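Local coordinates for monoamine oxidase regulatory protein, putative (Archaeoglobus fulgidus, PDB 1Q6W) that is of unproven function but has a MaoC-like hot dog fold, and probably acts, as relatives do, as a hydratase or dehydratase on thioesters, at residues D124-L136 against L147-P159. Residues are numbered along the deposited sequence; the frame is centred on the assembly and turned at random.
Sequences DFDEKSGVVTYKL and LTALYSALIRKTP
S129-L136 and L147-R156 run antiparallel, at 155° between their directions, as the two arms of a β-hairpin. The hydrogen-bonded pairs G130-I155, V132-A153, Y134-Y151 and L136-A149 each exchange two backbone bonds, and K157 N adds one more to K128 O. On the face of Y134, the Y134 and Y151 rings lie nearly parallel, 12° apart, but slid so far that they barely overlap. Over one face of the Y151 ring, toward its rim, lies Y134 CB, a CH-π contact 3.8 Å from the ring centroid, while L136 CB meets the edge of the same ring. Further along this face V132 CG2 touches I155 CD1. On the face of V131 and T133, L154 CD1 reaches over one face of the F125 ring, 4.3 Å from its centroid. The K157 chain, bent at chi3 (-74°), passes beside S129 and brings NZ to a salt bridge with D124 OD1 (2.9 Å) and a hydrogen bond to D126 O, though both aspartates are poorly ordered; these bonds join the residue after strand 145-156 to the end of strand 112-126 and the turn. In this hot dog fold the hairpin lies inside the antiparallel sheet, between strands 112-126 and 92-103; L136 and Y151 pack against L76 of the long helix 68-84, and S152 and L154 reach F96 and I93 of strand 92-103.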
loop_
_atom_site.group_PDB
_atom_site.type_symbol
_atom_site.label_atom_id
_atom_site.label_comp_id
_atom_site.label_asym_id
_atom_site.label_seq_id
_atom_site.Cartn_x
_atom_site.Cartn_y
_atom_site.Cartn_z
ATOM N N ASP A 124 19.610 -14.849 -4.627
ATOM C CA ASP A 124 20.783 -14.058 -4.955
ATOM C C ASP A 124 20.306 -13.110 -6.062
ATOM O O ASP A 124 19.386 -13.442 -6.811
ATOM C CB ASP A 124 21.924 -14.942 -5.457
ATOM C CG ASP A 124 23.213 -14.166 -5.642
ATOM O OD1 ASP A 124 23.692 -13.564 -4.656
ATOM O OD2 ASP A 124 23.748 -14.156 -6.772
ATOM N N PHE A 125 20.907 -11.926 -6.150
ATOM C CA PHE A 125 20.507 -10.964 -7.166
ATOM C C PHE A 125 21.682 -10.618 -8.068
ATOM O O PHE A 125 21.588 -10.700 -9.296
ATOM C CB PHE A 125 19.979 -9.691 -6.508
ATOM C CG PHE A 125 19.381 -8.721 -7.477
ATOM C CD1 PHE A 125 18.188 -9.014 -8.126
ATOM C CD2 PHE A 125 20.015 -7.517 -7.750
ATOM C CE1 PHE A 125 17.626 -8.124 -9.037
ATOM C CE2 PHE A 125 19.464 -6.610 -8.665
ATOM C CZ PHE A 125 18.264 -6.917 -9.310
ATOM N N ASP A 126 22.781 -10.217 -7.439
ATOM C CA ASP A 126 24.007 -9.859 -8.142
ATOM C C ASP A 126 25.153 -10.082 -7.169
ATOM O O ASP A 126 24.944 -10.610 -6.083
ATOM C CB ASP A 126 23.968 -8.396 -8.604
ATOM C CG ASP A 126 23.876 -7.418 -7.451
ATOM O OD1 ASP A 126 22.872 -7.461 -6.711
ATOM O OD2 ASP A 126 24.808 -6.604 -7.282
ATOM N N GLU A 127 26.357 -9.681 -7.550
ATOM C CA GLU A 127 27.521 -9.874 -6.695
ATOM C C GLU A 127 27.530 -8.981 -5.462
ATOM O O GLU A 127 28.314 -9.210 -4.538
ATOM C CB GLU A 127 28.812 -9.654 -7.498
ATOM C CG GLU A 127 28.981 -8.256 -8.091
ATOM C CD GLU A 127 27.893 -7.897 -9.086
ATOM O OE1 GLU A 127 27.683 -8.669 -10.045
ATOM O OE2 GLU A 127 27.249 -6.841 -8.911
ATOM N N LYS A 128 26.657 -7.977 -5.439
ATOM C CA LYS A 128 26.613 -7.056 -4.308
ATOM C C LYS A 128 25.341 -7.091 -3.459
ATOM O O LYS A 128 25.261 -6.423 -2.425
ATOM C CB LYS A 128 26.867 -5.627 -4.795
ATOM C CG LYS A 128 28.258 -5.436 -5.374
ATOM C CD LYS A 128 28.570 -3.975 -5.626
ATOM C CE LYS A 128 30.002 -3.805 -6.109
ATOM N NZ LYS A 128 30.370 -2.370 -6.261
ATOM N N SER A 129 24.354 -7.875 -3.871
ATOM C CA SER A 129 23.125 -7.938 -3.104
ATOM C C SER A 129 22.211 -9.093 -3.464
ATOM O O SER A 129 22.365 -9.736 -4.506
ATOM C CB SER A 129 22.354 -6.636 -3.272
ATOM O OG SER A 129 21.951 -6.479 -4.618
ATOM N N GLY A 130 21.247 -9.337 -2.581
ATOM C CA GLY A 130 20.269 -10.391 -2.782
ATOM C C GLY A 130 18.906 -9.901 -2.324
ATOM O O GLY A 130 18.824 -8.928 -1.577
ATOM N N VAL A 131 17.835 -10.546 -2.771
ATOM C CA VAL A 131 16.510 -10.120 -2.344
ATOM C C VAL A 131 15.960 -11.042 -1.262
ATOM O O VAL A 131 16.069 -12.267 -1.345
ATOM C CB VAL A 131 15.502 -10.069 -3.517
ATOM C CG1 VAL A 131 15.982 -9.102 -4.574
ATOM C CG2 VAL A 131 15.324 -11.438 -4.105
ATOM N N VAL A 132 15.383 -10.435 -0.233
ATOM C CA VAL A 132 14.797 -11.177 0.867
ATOM C C VAL A 132 13.296 -10.986 0.785
ATOM O O VAL A 132 12.816 -9.875 0.552
ATOM C CB VAL A 132 15.320 -10.649 2.222
ATOM C CG1 VAL A 132 14.661 -11.401 3.383
ATOM C CG2 VAL A 132 16.842 -10.790 2.267
ATOM N N THR A 133 12.555 -12.072 0.950
ATOM C CA THR A 133 11.102 -11.992 0.911
ATOM C C THR A 133 10.499 -12.241 2.293
ATOM O O THR A 133 10.871 -13.195 2.982
ATOM C CB THR A 133 10.521 -13.006 -0.082
ATOM O OG1 THR A 133 10.953 -12.657 -1.400
ATOM C CG2 THR A 133 8.978 -13.011 -0.015
ATOM N N TYR A 134 9.562 -11.385 2.685
ATOM C CA TYR A 134 8.933 -11.499 3.991
ATOM C C TYR A 134 7.461 -11.801 3.883
ATOM O O TYR A 134 6.798 -11.386 2.936
ATOM C CB TYR A 134 9.100 -10.195 4.786
ATOM C CG TYR A 134 10.529 -9.755 4.985
ATOM C CD1 TYR A 134 11.253 -9.158 3.949
ATOM C CD2 TYR A 134 11.166 -9.928 6.222
ATOM C CE1 TYR A 134 12.582 -8.743 4.145
ATOM C CE2 TYR A 134 12.476 -9.525 6.426
ATOM C CZ TYR A 134 13.182 -8.933 5.392
ATOM O OH TYR A 134 14.491 -8.534 5.617
ATOM N N LYS A 135 6.947 -12.521 4.866
ATOM C CA LYS A 135 5.532 -12.826 4.910
ATOM C C LYS A 135 4.973 -11.907 5.987
ATOM O O LYS A 135 5.416 -11.945 7.132
ATOM C CB LYS A 135 5.291 -14.284 5.297
ATOM C CG LYS A 135 3.838 -14.695 5.210
ATOM C CD LYS A 135 3.651 -16.150 5.624
ATOM C CE LYS A 135 2.242 -16.657 5.301
ATOM N NZ LYS A 135 1.168 -15.878 5.987
ATOM N N LEU A 136 4.020 -11.060 5.618
ATOM C CA LEU A 136 3.425 -10.143 6.565
ATOM C C LEU A 136 2.082 -10.655 7.060
ATOM O O LEU A 136 1.254 -11.135 6.278
ATOM C CB LEU A 136 3.239 -8.773 5.916
ATOM C CG LEU A 136 2.596 -7.694 6.783
ATOM C CD1 LEU A 136 3.473 -7.421 7.990
ATOM C CD2 LEU A 136 2.427 -6.428 5.981
ATOM N N LEU A 147 -5.245 -9.140 7.702
ATOM C CA LEU A 147 -4.550 -8.891 6.451
ATOM C C LEU A 147 -3.302 -9.743 6.342
ATOM O O LEU A 147 -2.653 -10.043 7.338
ATOM C CB LEU A 147 -4.185 -7.401 6.343
ATOM C CG LEU A 147 -3.406 -6.887 5.124
ATOM C CD1 LEU A 147 -3.685 -5.411 4.952
ATOM C CD2 LEU A 147 -1.909 -7.135 5.273
ATOM N N THR A 148 -2.971 -10.125 5.119
ATOM C CA THR A 148 -1.794 -10.933 4.888
ATOM C C THR A 148 -1.113 -10.418 3.626
ATOM O O THR A 148 -1.782 -9.938 2.713
ATOM C CB THR A 148 -2.174 -12.432 4.723
ATOM O OG1 THR A 148 -0.996 -13.236 4.822
ATOM C CG2 THR A 148 -2.830 -12.683 3.373
ATOM N N ALA A 149 0.212 -10.496 3.581
ATOM C CA ALA A 149 0.933 -10.026 2.412
ATOM C C ALA A 149 2.343 -10.591 2.283
ATOM O O ALA A 149 2.938 -11.112 3.238
ATOM C CB ALA A 149 0.992 -8.503 2.403
ATOM N N LEU A 150 2.865 -10.478 1.067
ATOM C CA LEU A 150 4.200 -10.944 0.742
ATOM C C LEU A 150 4.944 -9.751 0.132
ATOM O O LEU A 150 4.503 -9.183 -0.865
ATOM C CB LEU A 150 4.093 -12.080 -0.269
ATOM C CG LEU A 150 4.799 -13.399 0.011
ATOM C CD1 LEU A 150 4.572 -13.850 1.440
ATOM C CD2 LEU A 150 4.268 -14.412 -0.969
ATOM N N TYR A 151 6.051 -9.348 0.746
ATOM C CA TYR A 151 6.818 -8.226 0.215
ATOM C C TYR A 151 8.296 -8.567 0.234
ATOM O O TYR A 151 8.724 -9.463 0.974
ATOM C CB TYR A 151 6.536 -6.952 1.026
ATOM C CG TYR A 151 7.061 -6.943 2.452
ATOM C CD1 TYR A 151 8.299 -6.370 2.750
ATOM C CD2 TYR A 151 6.307 -7.480 3.504
ATOM C CE1 TYR A 151 8.776 -6.327 4.051
ATOM C CE2 TYR A 151 6.779 -7.436 4.816
ATOM C CZ TYR A 151 8.015 -6.857 5.085
ATOM O OH TYR A 151 8.493 -6.804 6.375
ATOM N N SER A 152 9.079 -7.874 -0.582
ATOM C CA SER A 152 10.508 -8.159 -0.627
ATOM C C SER A 152 11.387 -6.924 -0.701
ATOM O O SER A 152 11.015 -5.911 -1.293
ATOM C CB SER A 152 10.806 -9.058 -1.807
ATOM O OG SER A 152 10.307 -8.451 -2.973
ATOM N N ALA A 153 12.561 -7.019 -0.089
ATOM C CA ALA A 153 13.512 -5.911 -0.081
ATOM C C ALA A 153 14.850 -6.355 -0.663
ATOM O O ALA A 153 15.231 -7.517 -0.565
ATOM C CB ALA A 153 13.709 -5.397 1.341
ATOM N N LEU A 154 15.551 -5.426 -1.289
ATOM C CA LEU A 154 16.850 -5.729 -1.863
ATOM C C LEU A 154 17.903 -5.297 -0.829
ATOM O O LEU A 154 18.036 -4.112 -0.513
ATOM C CB LEU A 154 17.020 -4.967 -3.179
ATOM C CG LEU A 154 18.202 -5.332 -4.066
ATOM C CD1 LEU A 154 17.987 -4.793 -5.457
ATOM C CD2 LEU A 154 19.458 -4.759 -3.467
ATOM N N ILE A 155 18.633 -6.258 -0.275
ATOM C CA ILE A 155 19.631 -5.904 0.724
ATOM C C ILE A 155 21.064 -6.275 0.334
ATOM O O ILE A 155 21.321 -7.310 -0.270
ATOM C CB ILE A 155 19.286 -6.519 2.103
ATOM C CG1 ILE A 155 19.580 -8.001 2.102
ATOM C CG2 ILE A 155 17.799 -6.328 2.411
ATOM C CD1 ILE A 155 19.270 -8.649 3.429
ATOM N N ARG A 156 21.985 -5.388 0.689
ATOM C CA ARG A 156 23.411 -5.523 0.410
ATOM C C ARG A 156 24.087 -6.754 1.016
ATOM O O ARG A 156 23.770 -7.174 2.129
ATOM C CB ARG A 156 24.132 -4.271 0.911
ATOM C CG ARG A 156 25.546 -4.122 0.422
ATOM C CD ARG A 156 25.659 -2.858 -0.390
ATOM N NE ARG A 156 25.288 -1.698 0.412
ATOM C CZ ARG A 156 24.913 -0.528 -0.095
ATOM N NH1 ARG A 156 24.855 -0.353 -1.413
ATOM N NH2 ARG A 156 24.600 0.469 0.720
ATOM N N LYS A 157 25.034 -7.314 0.271
ATOM C CA LYS A 157 25.783 -8.476 0.730
ATOM C C LYS A 157 27.040 -8.004 1.448
ATOM O O LYS A 157 27.539 -6.903 1.173
ATOM C CB LYS A 157 26.147 -9.385 -0.453
ATOM C CG LYS A 157 24.939 -10.094 -1.046
ATOM C CD LYS A 157 25.296 -11.252 -1.950
ATOM C CE LYS A 157 25.823 -10.770 -3.280
ATOM N NZ LYS A 157 26.046 -11.919 -4.196
ATOM N N THR A 158 27.544 -8.827 2.367
ATOM C CA THR A 158 28.739 -8.475 3.127
ATOM C C THR A 158 29.925 -8.172 2.224
ATOM O O THR A 158 30.122 -8.821 1.188
ATOM C CB THR A 158 29.177 -9.607 4.077
ATOM O OG1 THR A 158 28.045 -10.099 4.797
ATOM C CG2 THR A 158 30.202 -9.092 5.081
ATOM N N PRO A 159 30.747 -7.190 2.631
ATOM C CA PRO A 159 31.943 -6.750 1.912
ATOM C C PRO A 159 33.116 -7.705 2.166
ATOM O O PRO A 159 33.225 -8.298 3.247
ATOM C CB PRO A 159 32.185 -5.368 2.495
ATOM C CG PRO A 159 31.790 -5.568 3.924
ATOM C CD PRO A 159 30.496 -6.319 3.795
#